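Local coordinates for vacuolar aminopeptidase 1 (Saccharomyces cerevisiae S288c, PDB 4R8F), which removes amino acids, preferably neutral or hydrophobic ones, from the N-termini of peptides as a zinc-dependent dodecameric vacuolar enzyme and serves as Cvt-pathway cargo, at residues 60-65 with 300-305; 86-91 with 257-262; 114-119 with 291-296. All blocks are in the same frame, centred on the assembly; numbering follows the deposited sequence.

Contact 1 of 3, residues 60-65 with 300-305; sequences TIRNGT and LTRQGA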
ATOM      1  N   THR A  60      24.144  -6.999  54.705  1.00 25.25           N
ATOM      2  CA  THR A  60      22.741  -7.333  54.934  1.00 25.01           C
ATOM      3  C   THR A  60      22.105  -7.781  53.627  1.00 24.81           C
ATOM      4  O   THR A  60      22.661  -7.555  52.552  1.00 25.07           O
ATOM      5  CB  THR A  60      21.965  -6.160  55.572  1.00 24.77           C
ATOM      6  OG1 THR A  60      20.722  -6.638  56.096  1.00 24.65           O
ATOM      7  CG2 THR A  60      21.703  -5.048  54.570  1.00 24.63           C
ATOM      8  N   ILE A  61      20.952  -8.437  53.729  1.00 24.70           N
ATOM      9  CA  ILE A  61      20.271  -9.006  52.570  1.00 24.42           C
ATOM     10  C   ILE A  61      18.774  -8.705  52.600  1.00 24.79           C
ATOM     11  O   ILE A  61      18.122  -8.862  53.626  1.00 24.46           O
ATOM     12  CB  ILE A  61      20.448 -10.534  52.510  1.00 24.50           C
ATOM     13  CG1 ILE A  61      21.930 -10.906  52.409  1.00 24.26           C
ATOM     14  CG2 ILE A  61      19.696 -11.113  51.315  1.00 24.74           C
ATOM     15  CD1 ILE A  61      22.198 -12.381  52.626  1.00 24.12           C
ATOM     16  N   ARG A  62      18.234  -8.286  51.459  1.00 25.61           N
ATOM     17  CA  ARG A  62      16.793  -8.116  51.300  1.00 26.04           C
ATOM     18  C   ARG A  62      16.290  -9.108  50.253  1.00 26.63           C
ATOM     19  O   ARG A  62      16.802  -9.148  49.132  1.00 26.86           O
ATOM     20  CB  ARG A  62      16.466  -6.676  50.895  1.00 25.80           C
ATOM     21  CG  ARG A  62      14.979  -6.370  50.784  1.00 25.70           C
ATOM     22  CD  ARG A  62      14.758  -4.937  50.328  1.00 25.66           C
ATOM     23  NE  ARG A  62      15.087  -3.983  51.381  1.00 25.46           N
ATOM     24  CZ  ARG A  62      15.141  -2.661  51.237  1.00 25.47           C
ATOM     25  NH1 ARG A  62      14.905  -2.079  50.066  1.00 25.54           N
ATOM     26  NH2 ARG A  62      15.444  -1.909  52.286  1.00 25.98           N
ATOM     27  N   ASN A  63      15.320  -9.933  50.645  1.00 27.69           N
ATOM     28  CA  ASN A  63      14.616 -10.839  49.730  1.00 29.05           C
ATOM     29  C   ASN A  63      15.447 -12.014  49.184  1.00 28.68           C
ATOM     30  O   ASN A  63      14.960 -12.791  48.367  1.00 29.16           O
ATOM     31  CB  ASN A  63      14.050 -10.028  48.562  1.00 30.87           C
ATOM     32  CG  ASN A  63      12.942 -10.749  47.827  1.00 32.70           C
ATOM     33  OD1 ASN A  63      11.902 -11.063  48.409  1.00 35.12           O
ATOM     34  ND2 ASN A  63      13.152 -11.011  46.538  1.00 33.06           N
ATOM     35  N   GLY A  64      16.692 -12.147  49.634  1.00 28.30           N
ATOM     36  CA  GLY A  64      17.617 -13.141  49.085  1.00 27.69           C
ATOM     37  C   GLY A  64      18.175 -12.778  47.720  1.00 27.39           C
ATOM     38  O   GLY A  64      18.886 -13.578  47.112  1.00 27.42           O
ATOM     39  N   THR A  65      17.849 -11.581  47.231  1.00 26.83           N
ATOM     40  CA  THR A  65      18.257 -11.140  45.896  1.00 26.70           C
ATOM     41  C   THR A  65      18.869  -9.730  45.877  1.00 26.51           C
ATOM     42  O   THR A  65      19.279  -9.244  44.822  1.00 26.21           O
ATOM     43  CB  THR A  65      17.054 -11.166  44.928  1.00 26.99           C
ATOM     44  OG1 THR A  65      16.006 -10.322  45.423  1.00 26.94           O
ATOM     45  CG2 THR A  65      16.518 -12.584  44.766  1.00 27.11           C
ATOM     46  N   LEU A 300      11.978  -0.414  39.875  1.00 29.82           N
ATOM     47  CA  LEU A 300      10.961   0.090  40.805  1.00 29.58           C
ATOM     48  C   LEU A 300      10.324  -1.057  41.594  1.00 29.90           C
ATOM     49  O   LEU A 300       9.133  -1.336  41.473  1.00 30.18           O
ATOM     50  CB  LEU A 300       9.896   0.910  40.064  1.00 29.03           C
ATOM     51  CG  LEU A 300       8.982   1.774  40.947  1.00 28.99           C
ATOM     52  CD1 LEU A 300       9.697   3.006  41.487  1.00 28.73           C
ATOM     53  CD2 LEU A 300       7.746   2.192  40.170  1.00 28.92           C
ATOM     54  N   THR A 301      11.148  -1.720  42.398  1.00 30.79           N
ATOM     55  CA  THR A 301      10.698  -2.737  43.343  1.00 30.51           C
ATOM     56  C   THR A 301      11.448  -2.476  44.642  1.00 30.31           C
ATOM     57  O   THR A 301      12.409  -1.707  44.652  1.00 30.07           O
ATOM     58  CB  THR A 301      11.018  -4.155  42.839  1.00 31.00           C
ATOM     59  OG1 THR A 301      12.418  -4.414  42.974  1.00 31.08           O
ATOM     60  CG2 THR A 301      10.626  -4.313  41.376  1.00 31.50           C
ATOM     61  N   ARG A 302      11.034  -3.116  45.730  1.00 30.48           N
ATOM     62  CA  ARG A 302      11.721  -2.927  47.013  1.00 30.90           C
ATOM     63  C   ARG A 302      13.121  -3.568  47.034  1.00 30.22           C
ATOM     64  O   ARG A 302      13.946  -3.200  47.859  1.00 28.99           O
ATOM     65  CB  ARG A 302      10.875  -3.456  48.178  1.00 31.58           C
ATOM     66  CG  ARG A 302      11.046  -4.937  48.434  1.00 32.41           C
ATOM     67  CD  ARG A 302      10.206  -5.420  49.592  1.00 32.90           C
ATOM     68  NE  ARG A 302      10.571  -6.794  49.929  1.00 33.58           N
ATOM     69  CZ  ARG A 302      11.160  -7.197  51.056  1.00 33.00           C
ATOM     70  NH1 ARG A 302      11.448  -6.354  52.041  1.00 32.29           N
ATOM     71  NH2 ARG A 302      11.437  -8.486  51.201  1.00 33.67           N
ATOM     72  N   GLN A 303      13.374  -4.523  46.137  1.00 30.25           N
ATOM     73  CA  GLN A 303      14.700  -5.146  45.995  1.00 30.09           C
ATOM     74  C   GLN A 303      15.543  -4.458  44.931  1.00 28.71           C
ATOM     75  O   GLN A 303      16.715  -4.792  44.753  1.00 27.86           O
ATOM     76  CB  GLN A 303      14.584  -6.622  45.601  1.00 31.33           C
ATOM     77  CG  GLN A 303      13.579  -7.432  46.397  1.00 32.88           C
ATOM     78  CD  GLN A 303      12.205  -7.476  45.755  1.00 34.56           C
ATOM     79  OE1 GLN A 303      12.075  -7.463  44.528  1.00 36.00           O
ATOM     80  NE2 GLN A 303      11.170  -7.541  46.583  1.00 35.91           N
ATOM     81  N   GLY A 304      14.935  -3.533  44.195  1.00 27.88           N
ATOM     82  CA  GLY A 304      15.625  -2.810  43.138  1.00 27.80           C
ATOM     83  C   GLY A 304      16.283  -1.560  43.667  1.00 27.38           C
ATOM     84  O   GLY A 304      16.161  -1.240  44.845  1.00 28.00           O
ATOM     85  N   ALA A 305      16.966  -0.846  42.780  1.00 27.90           N
ATOM     86  CA  ALA A 305      17.684   0.385  43.130  1.00 28.17           C
ATOM     87  C   ALA A 305      16.790   1.438  43.785  1.00 28.67           C
ATOM     88  O   ALA A 305      17.243   2.191  44.647  1.00 28.38           O
ATOM     89  CB  ALA A 305      18.360   0.966  41.895  1.00 27.99           C
TER

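Contact 2 of 3, residues 86-91 with 257-262; sequences GSHVDA and RLDDRL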
ATOM      1  N   GLY A  86      27.500   0.447  42.936  1.00 22.99           N
ATOM      2  CA  GLY A  86      26.160  -0.110  42.790  1.00 23.41           C
ATOM      3  C   GLY A  86      26.078  -0.902  41.499  1.00 24.02           C
ATOM      4  O   GLY A  86      26.545  -0.451  40.455  1.00 24.23           O
ATOM      5  N   SER A  87      25.482  -2.086  41.571  1.00 24.71           N
ATOM      6  CA  SER A  87      25.384  -2.971  40.419  1.00 25.39           C
ATOM      7  C   SER A  87      24.145  -3.844  40.559  1.00 25.65           C
ATOM      8  O   SER A  87      23.469  -3.802  41.587  1.00 24.82           O
ATOM      9  CB  SER A  87      26.633  -3.843  40.331  1.00 25.74           C
ATOM     10  OG  SER A  87      26.700  -4.503  39.080  1.00 26.53           O
ATOM     11  N   HIS A  88      23.834  -4.624  39.527  1.00 26.66           N
ATOM     12  CA  HIS A  88      22.681  -5.519  39.604  1.00 27.66           C
ATOM     13  C   HIS A  88      23.072  -6.974  39.375  1.00 27.39           C
ATOM     14  O   HIS A  88      24.035  -7.271  38.668  1.00 26.67           O
ATOM     15  CB  HIS A  88      21.530  -5.057  38.692  1.00 28.81           C
ATOM     16  CG  HIS A  88      21.833  -5.098  37.225  1.00 30.81           C
ATOM     17  ND1 HIS A  88      21.472  -6.161  36.422  1.00 31.69           N
ATOM     18  CD2 HIS A  88      22.411  -4.189  36.404  1.00 31.49           C
ATOM     19  CE1 HIS A  88      21.834  -5.916  35.176  1.00 32.03           C
ATOM     20  NE2 HIS A  88      22.406  -4.725  35.138  1.00 32.64           N
ATOM     21  N   VAL A  89      22.330  -7.868  40.026  1.00 27.51           N
ATOM     22  CA  VAL A  89      22.599  -9.304  39.968  1.00 28.06           C
ATOM     23  C   VAL A  89      21.503 -10.116  39.269  1.00 28.55           C
ATOM     24  O   VAL A  89      21.703 -11.304  39.005  1.00 28.93           O
ATOM     25  CB  VAL A  89      22.867  -9.904  41.372  1.00 27.88           C
ATOM     26  CG1 VAL A  89      24.253  -9.505  41.859  1.00 27.75           C
ATOM     27  CG2 VAL A  89      21.784  -9.511  42.376  1.00 27.22           C
ATOM     28  N   ASP A  90      20.357  -9.500  38.973  1.00 29.00           N
ATOM     29  CA  ASP A  90      19.344 -10.172  38.155  1.00 29.52           C
ATOM     30  C   ASP A  90      19.827 -10.231  36.715  1.00 29.61           C
ATOM     31  O   ASP A  90      20.575  -9.366  36.256  1.00 30.72           O
ATOM     32  CB  ASP A  90      17.971  -9.488  38.240  1.00 29.48           C
ATOM     33  CG  ASP A  90      17.949  -8.110  37.601  1.00 30.01           C
ATOM     34  OD1 ASP A  90      18.916  -7.339  37.810  1.00 29.70           O
ATOM     35  OD2 ASP A  90      16.955  -7.792  36.907  1.00 30.09           O
ATOM     36  N   ALA A  91      19.407 -11.277  36.019  1.00 29.82           N
ATOM     37  CA  ALA A  91      19.767 -11.489  34.627  1.00 29.56           C
ATOM     38  C   ALA A  91      18.529 -11.914  33.870  1.00 29.04           C
ATOM     39  O   ALA A  91      17.542 -12.332  34.473  1.00 28.53           O
ATOM     40  CB  ALA A  91      20.845 -12.557  34.522  1.00 29.47           C
ATOM     41  N   ARG A 257      24.732 -14.998  31.295  1.00 29.31           N
ATOM     42  CA  ARG A 257      24.418 -14.093  32.410  1.00 30.37           C
ATOM     43  C   ARG A 257      25.483 -13.046  32.755  1.00 31.92           C
ATOM     44  O   ARG A 257      25.592 -12.660  33.914  1.00 32.34           O
ATOM     45  CB  ARG A 257      24.107 -14.902  33.673  1.00 30.17           C
ATOM     46  CG  ARG A 257      22.902 -15.820  33.558  1.00 29.83           C
ATOM     47  CD  ARG A 257      22.994 -16.976  34.544  1.00 29.77           C
ATOM     48  NE  ARG A 257      22.902 -18.227  33.808  1.00 30.49           N
ATOM     49  CZ  ARG A 257      23.633 -19.318  34.015  1.00 30.22           C
ATOM     50  NH1 ARG A 257      24.556 -19.391  34.966  1.00 29.40           N
ATOM     51  NH2 ARG A 257      23.422 -20.364  33.239  1.00 31.81           N
ATOM     52  N   LEU A 258      26.244 -12.569  31.775  1.00 34.28           N
ATOM     53  CA  LEU A 258      27.285 -11.568  32.053  1.00 36.51           C
ATOM     54  C   LEU A 258      26.728 -10.231  32.546  1.00 39.58           C
ATOM     55  O   LEU A 258      27.374  -9.553  33.340  1.00 40.27           O
ATOM     56  CB  LEU A 258      28.165 -11.322  30.825  1.00 36.36           C
ATOM     57  CG  LEU A 258      29.114 -12.436  30.379  1.00 35.84           C
ATOM     58  CD1 LEU A 258      30.170 -11.869  29.443  1.00 35.58           C
ATOM     59  CD2 LEU A 258      29.778 -13.116  31.563  1.00 36.31           C
ATOM     60  N   ASP A 259      25.539  -9.860  32.071  1.00 43.03           N
ATOM     61  CA  ASP A 259      24.878  -8.617  32.474  1.00 45.46           C
ATOM     62  C   ASP A 259      23.901  -8.898  33.635  1.00 45.94           C
ATOM     63  O   ASP A 259      22.882  -9.559  33.433  1.00 46.72           O
ATOM     64  CB  ASP A 259      24.141  -8.010  31.269  1.00 47.03           C
ATOM     65  CG  ASP A 259      23.356  -6.748  31.619  1.00 48.99           C
ATOM     66  OD1 ASP A 259      23.839  -5.920  32.422  1.00 49.75           O
ATOM     67  OD2 ASP A 259      22.245  -6.582  31.071  1.00 51.41           O
ATOM     68  N   ASP A 260      24.192  -8.425  34.847  1.00 46.15           N
ATOM     69  CA  ASP A 260      25.407  -7.681  35.180  1.00 46.04           C
ATOM     70  C   ASP A 260      26.150  -8.385  36.312  1.00 43.42           C
ATOM     71  O   ASP A 260      26.654  -7.747  37.242  1.00 41.68           O
ATOM     72  CB  ASP A 260      25.051  -6.243  35.562  1.00 48.22           C
ATOM     73  CG  ASP A 260      26.263  -5.347  35.675  1.00 51.18           C
ATOM     74  OD1 ASP A 260      27.247  -5.564  34.930  1.00 52.47           O
ATOM     75  OD2 ASP A 260      26.227  -4.422  36.514  1.00 53.03           O
ATOM     76  N   ARG A 261      26.222  -9.711  36.214  1.00 40.42           N
ATOM     77  CA  ARG A 261      27.004 -10.509  37.152  1.00 38.43           C
ATOM     78  C   ARG A 261      28.510 -10.325  36.960  1.00 36.41           C
ATOM     79  O   ARG A 261      29.291 -10.684  37.833  1.00 35.17           O
ATOM     80  CB  ARG A 261      26.616 -11.985  37.051  1.00 38.54           C
ATOM     81  CG  ARG A 261      25.401 -12.297  37.904  1.00 38.92           C
ATOM     82  CD  ARG A 261      24.578 -13.476  37.414  1.00 38.14           C
ATOM     83  NE  ARG A 261      23.185 -13.318  37.829  1.00 36.92           N
ATOM     84  CZ  ARG A 261      22.268 -14.280  37.797  1.00 36.76           C
ATOM     85  NH1 ARG A 261      22.576 -15.500  37.374  1.00 36.05           N
ATOM     86  NH2 ARG A 261      21.027 -14.015  38.201  1.00 36.95           N
ATOM     87  N   LEU A 262      28.905  -9.761  35.822  1.00 35.08           N
ATOM     88  CA  LEU A 262      30.301  -9.447  35.550  1.00 34.82           C
ATOM     89  C   LEU A 262      30.811  -8.276  36.392  1.00 35.04           C
ATOM     90  O   LEU A 262      31.867  -8.377  37.014  1.00 34.39           O
ATOM     91  CB  LEU A 262      30.482  -9.148  34.060  1.00 34.74           C
ATOM     92  CG  LEU A 262      31.884  -8.818  33.544  1.00 34.90           C
ATOM     93  CD1 LEU A 262      32.919  -9.807  34.048  1.00 34.96           C
ATOM     94  CD2 LEU A 262      31.875  -8.791  32.024  1.00 35.36           C
TER

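Contact 3 of 3, residues 114-119 with 291-296; sequences APYGGT and LYDNEE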
ATOM      1  N   ALA A 114       7.418 -17.911  31.649  1.00 38.27           N
ATOM      2  CA  ALA A 114       7.352 -16.535  31.209  1.00 37.21           C
ATOM      3  C   ALA A 114       8.756 -15.964  31.098  1.00 36.24           C
ATOM      4  O   ALA A 114       9.629 -16.318  31.889  1.00 35.26           O
ATOM      5  CB  ALA A 114       6.533 -15.720  32.189  1.00 37.18           C
ATOM      6  N   PRO A 115       8.978 -15.072  30.120  1.00 35.80           N
ATOM      7  CA  PRO A 115      10.278 -14.419  30.051  1.00 35.97           C
ATOM      8  C   PRO A 115      10.422 -13.380  31.155  1.00 35.94           C
ATOM      9  O   PRO A 115       9.454 -12.700  31.497  1.00 36.41           O
ATOM     10  CB  PRO A 115      10.277 -13.740  28.672  1.00 35.51           C
ATOM     11  CG  PRO A 115       8.895 -13.871  28.127  1.00 35.71           C
ATOM     12  CD  PRO A 115       8.018 -14.482  29.174  1.00 35.58           C
ATOM     13  N   TYR A 116      11.621 -13.273  31.709  1.00 36.56           N
ATOM     14  CA  TYR A 116      11.925 -12.246  32.689  1.00 37.38           C
ATOM     15  C   TYR A 116      12.900 -11.240  32.080  1.00 39.53           C
ATOM     16  O   TYR A 116      13.990 -11.611  31.645  1.00 38.79           O
ATOM     17  CB  TYR A 116      12.527 -12.864  33.952  1.00 36.85           C
ATOM     18  CG  TYR A 116      13.056 -11.828  34.909  1.00 36.64           C
ATOM     19  CD1 TYR A 116      12.215 -11.211  35.827  1.00 36.66           C
ATOM     20  CD2 TYR A 116      14.392 -11.441  34.878  1.00 36.12           C
ATOM     21  CE1 TYR A 116      12.692 -10.248  36.697  1.00 36.19           C
ATOM     22  CE2 TYR A 116      14.878 -10.479  35.741  1.00 35.82           C
ATOM     23  CZ  TYR A 116      14.024  -9.887  36.652  1.00 36.10           C
ATOM     24  OH  TYR A 116      14.500  -8.928  37.514  1.00 35.46           O
ATOM     25  N   GLY A 117      12.493  -9.974  32.042  1.00 43.01           N
ATOM     26  CA  GLY A 117      13.379  -8.883  31.629  1.00 46.33           C
ATOM     27  C   GLY A 117      13.408  -8.573  30.144  1.00 49.66           C
ATOM     28  O   GLY A 117      14.208  -7.748  29.698  1.00 50.84           O
ATOM     29  N   GLY A 118      12.541  -9.219  29.374  1.00 53.98           N
ATOM     30  CA  GLY A 118      12.482  -8.986  27.938  1.00 58.38           C
ATOM     31  C   GLY A 118      11.385  -9.794  27.276  1.00 62.89           C
ATOM     32  O   GLY A 118      10.701 -10.584  27.929  1.00 64.47           O
ATOM     33  N   THR A 119      11.197  -9.564  25.981  1.00 66.76           N
ATOM     34  CA  THR A 119      10.432 -10.470  25.134  1.00 69.39           C
ATOM     35  C   THR A 119      11.503 -11.272  24.416  1.00 69.66           C
ATOM     36  O   THR A 119      12.146 -10.772  23.487  1.00 70.73           O
ATOM     37  CB  THR A 119       9.532  -9.715  24.139  1.00 70.62           C
ATOM     38  OG1 THR A 119      10.335  -8.900  23.273  1.00 71.45           O
ATOM     39  CG2 THR A 119       8.534  -8.830  24.883  1.00 70.50           C
ATOM     40  N   LEU A 291      24.275  -4.651  45.734  1.00 24.45           N
ATOM     41  CA  LEU A 291      23.853  -5.432  44.578  1.00 24.60           C
ATOM     42  C   LEU A 291      22.338  -5.506  44.531  1.00 24.54           C
ATOM     43  O   LEU A 291      21.722  -6.014  45.459  1.00 25.08           O
ATOM     44  CB  LEU A 291      24.426  -6.846  44.672  1.00 24.47           C
ATOM     45  CG  LEU A 291      25.949  -6.939  44.716  1.00 24.25           C
ATOM     46  CD1 LEU A 291      26.376  -8.380  44.927  1.00 24.35           C
ATOM     47  CD2 LEU A 291      26.563  -6.378  43.444  1.00 24.31           C
ATOM     48  N   TYR A 292      21.747  -5.008  43.448  1.00 24.66           N
ATOM     49  CA  TYR A 292      20.292  -4.919  43.319  1.00 24.75           C
ATOM     50  C   TYR A 292      19.670  -5.997  42.436  1.00 25.13           C
ATOM     51  O   TYR A 292      20.307  -6.546  41.546  1.00 24.46           O
ATOM     52  CB  TYR A 292      19.907  -3.562  42.747  1.00 24.42           C
ATOM     53  CG  TYR A 292      20.288  -2.415  43.628  1.00 24.36           C
ATOM     54  CD1 TYR A 292      19.497  -2.060  44.710  1.00 24.46           C
ATOM     55  CD2 TYR A 292      21.442  -1.681  43.385  1.00 24.60           C
ATOM     56  CE1 TYR A 292      19.844  -1.004  45.530  1.00 24.34           C
ATOM     57  CE2 TYR A 292      21.796  -0.621  44.199  1.00 24.47           C
ATOM     58  CZ  TYR A 292      20.991  -0.291  45.269  1.00 24.30           C
ATOM     59  OH  TYR A 292      21.331   0.759  46.076  1.00 24.49           O
ATOM     60  N   ASP A 293      18.400  -6.269  42.711  1.00 26.51           N
ATOM     61  CA  ASP A 293      17.541  -7.109  41.884  1.00 27.18           C
ATOM     62  C   ASP A 293      16.753  -6.191  40.932  1.00 27.46           C
ATOM     63  O   ASP A 293      16.789  -4.970  41.070  1.00 26.88           O
ATOM     64  CB  ASP A 293      16.580  -7.870  42.806  1.00 27.49           C
ATOM     65  CG  ASP A 293      15.916  -9.063  42.144  1.00 28.11           C
ATOM     66  OD1 ASP A 293      16.082  -9.276  40.927  1.00 28.65           O
ATOM     67  OD2 ASP A 293      15.203  -9.800  42.864  1.00 29.32           O
ATOM     68  N   ASN A 294      16.070  -6.794  39.960  1.00 28.06           N
ATOM     69  CA  ASN A 294      15.073  -6.120  39.118  1.00 28.64           C
ATOM     70  C   ASN A 294      15.526  -4.906  38.306  1.00 29.81           C
ATOM     71  O   ASN A 294      14.723  -4.013  38.046  1.00 29.76           O
ATOM     72  CB  ASN A 294      13.844  -5.733  39.955  1.00 28.63           C
ATOM     73  CG  ASN A 294      13.221  -6.912  40.679  1.00 29.03           C
ATOM     74  OD1 ASN A 294      12.663  -6.744  41.760  1.00 30.12           O
ATOM     75  ND2 ASN A 294      13.299  -8.107  40.091  1.00 29.21           N
ATOM     76  N   GLU A 295      16.785  -4.873  37.883  1.00 31.78           N
ATOM     77  CA  GLU A 295      17.242  -3.831  36.955  1.00 33.53           C
ATOM     78  C   GLU A 295      16.671  -4.049  35.552  1.00 33.69           C
ATOM     79  O   GLU A 295      16.347  -3.085  34.856  1.00 33.12           O
ATOM     80  CB  GLU A 295      18.772  -3.775  36.902  1.00 34.64           C
ATOM     81  CG  GLU A 295      19.327  -2.513  36.250  1.00 35.98           C
ATOM     82  CD  GLU A 295      19.353  -2.569  34.727  1.00 38.52           C
ATOM     83  OE1 GLU A 295      19.162  -1.505  34.089  1.00 40.62           O
ATOM     84  OE2 GLU A 295      19.563  -3.669  34.163  1.00 40.13           O
ATOM     85  N   GLU A 296      16.534  -5.314  35.152  1.00 34.58           N
ATOM     86  CA  GLU A 296      15.976  -5.665  33.842  1.00 35.83           C
ATOM     87  C   GLU A 296      14.478  -5.322  33.740  1.00 35.53           C
ATOM     88  O   GLU A 296      13.903  -5.320  32.650  1.00 34.14           O
ATOM     89  CB  GLU A 296      16.175  -7.159  33.557  1.00 37.19           C
ATOM     90  CG  GLU A 296      17.625  -7.638  33.545  1.00 38.72           C
ATOM     91  CD  GLU A 296      18.454  -7.046  32.417  1.00 40.69           C
ATOM     92  OE1 GLU A 296      17.871  -6.510  31.447  1.00 43.13           O
ATOM     93  OE2 GLU A 296      19.701  -7.121  32.493  1.00 41.86           O
TER

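Contact 1 of 3, residues 60-65 with 300-305
R62 reaches from the end of its strand to the backbone of R302: NH1 donates to R302 O over 2.7 Å, with an N-H...O angle of 162°. The bond is nearly straight and coplanar with both groups, the oxygen lying in the guanidinium plane and the donor in the carbonyl plane. The chain of R62 runs extended as far as CD and bends at chi3 (-72°), which turns the guanidinium toward that carbonyl; NH1 also donates to G307 O.

Further back, the two arginines pass each other. CG of R62 lies over one face of the R302 guanidinium, 3.7 Å from NH1, and the two guanidinium planes are nearly parallel. Like charges thus come near, R62 NE standing 4.4 Å from R302 NH1, but each guanidinium has a further partner: E43 forms a salt bridge with R62, and R302 NH1 donates to the carbonyl of G421 of the second subunit.

Next to this pair, N63 meets Q303, whose CG comes 3.4 Å from N63 CB; the two amides are stacked with their planes 27° apart. The N63 amide is held by a bond from ND2 to T65 OG1 at 3.1 Å, with the hydroxyl in the amide plane, and by the second subunit, where ND2 donates to the carbonyl of T378 and OD1 accepts from R423. T65 OG1 is bonded to D293. The turn itself is closed by T65 N to R62 O.

The contact is buried. It joins the turn of a beta-hairpin, between the antiparallel strands 56-62 and 66-72, to the loop that leads from strand 286-292 into helix 309-321, with L309 of that helix packing on R62 and helix 22-34 touching T65.

Contact 2 of 3, residues 86-91 with 257-262
S87 and H88, at the C-terminal end of a central strand, meet residues 257-262, which lead into helix 258-276, in a buried, largely polar contact that forms part of the dizinc site of this M18 aminopeptidase. The mixed sheet with helices packed against it is the catalytic fold of the family, and the axes of residues 86-88 and 258-262 come within 7.3 Å, their N-to-C directions 143° apart. H88 is a ligand of the first zinc and D259 of both, so the crossing brings metal ligands from two distant parts of the chain together.

The peptide bond between D259 and D260 is cis, as in related dizinc peptidases of this clan. D259 OD1 approaches the edge of the H88 imidazole, 3.3 Å from NE2, with the carboxylate almost perpendicular to the ring. D260 instead lays its CB over one face of the same ring in a CH-pi contact, 3.3 Å from the centroid. Its CG stands anti to the backbone N (chi1 -170°), and the carboxylate continues past the imidazole to S87, whose OG donates to OD2 at 2.6 Å from above the carboxylate plane and has A340 O as a further partner.

H88 is steadied on its other nitrogen by weak bonds from ND1 to O and OD1 of D90; NE2 is hydrogen-bonded to D341, another ligand of the first zinc. D90 in turn accepts from Y116 and from the backbone of E296.

Beyond the ring, A91 CB covers one face of the R261 guanidinium, whose NH1 is bonded to P20 O. R261 grips a single carbonyl side-on: V89 O, lying in the guanidinium plane, accepts from NE at 2.8 Å and from NH2 at 2.9 Å.

Contact 3 of 3, residues 114-119 with 291-296
One hydrogen bond joins Y116 to N294: ND2 donates to the phenol OH at 3.0 Å, nearly straight at 163°, with the oxygen in the plane of the amide. The amide comes to the hydroxyl edge of the ring, the two planes 51° apart. With CG anti to the backbone N (chi1 171°), the Y116 side chain stretches out from its strand and carries OH to the loop. That OH is also bonded to D90 OD2, while N294 OD1 pairs with T301. Within the loop, N294 N donates to D293 OD1 at 2.7 Å, and D293 OD2 is bonded to OG1 of T378 of the second subunit.

This meeting joins the antiparallel sheet of strand 108-116 to the loop following strand 286-292 in the mixed sheet of the zinc-peptidase fold, the loop that supplies the zinc ligands E295 and E296.

Packing completes the contact. E296 CB sits 3.8 Å from G117 CA and 4.2 Å from Y116 CE2. The glycine backbone can come this near because it carries no CB, and its positive phi suits the same residue. G117 N donates to N373 OD1 of the second subunit, and P372 of that subunit packs on Y116.

Overall arrangement
From the N terminus, the first contact segment is the end of strand 56-62 and its turn, and contact 1 closes the longest loop by bringing residues 60-65 to 300-305. Contacts 2 and 3 both nest inside that loop. Their segments alternate along the chain, 86-91, 114-119, 257-262 and then 291-296, so these two loops cross. Strands 83-88 and 286-292 are neighbours in the mixed sheet, bringing contact 2 beside contact 3, while side-chain hydrogen bonds join contact 3 to both segments of contact 1. Contact 2 ties the sheet to helix 258-276, contact 3 brings in the antiparallel sheet, and contacts 1 and 3 both reach the second subunit.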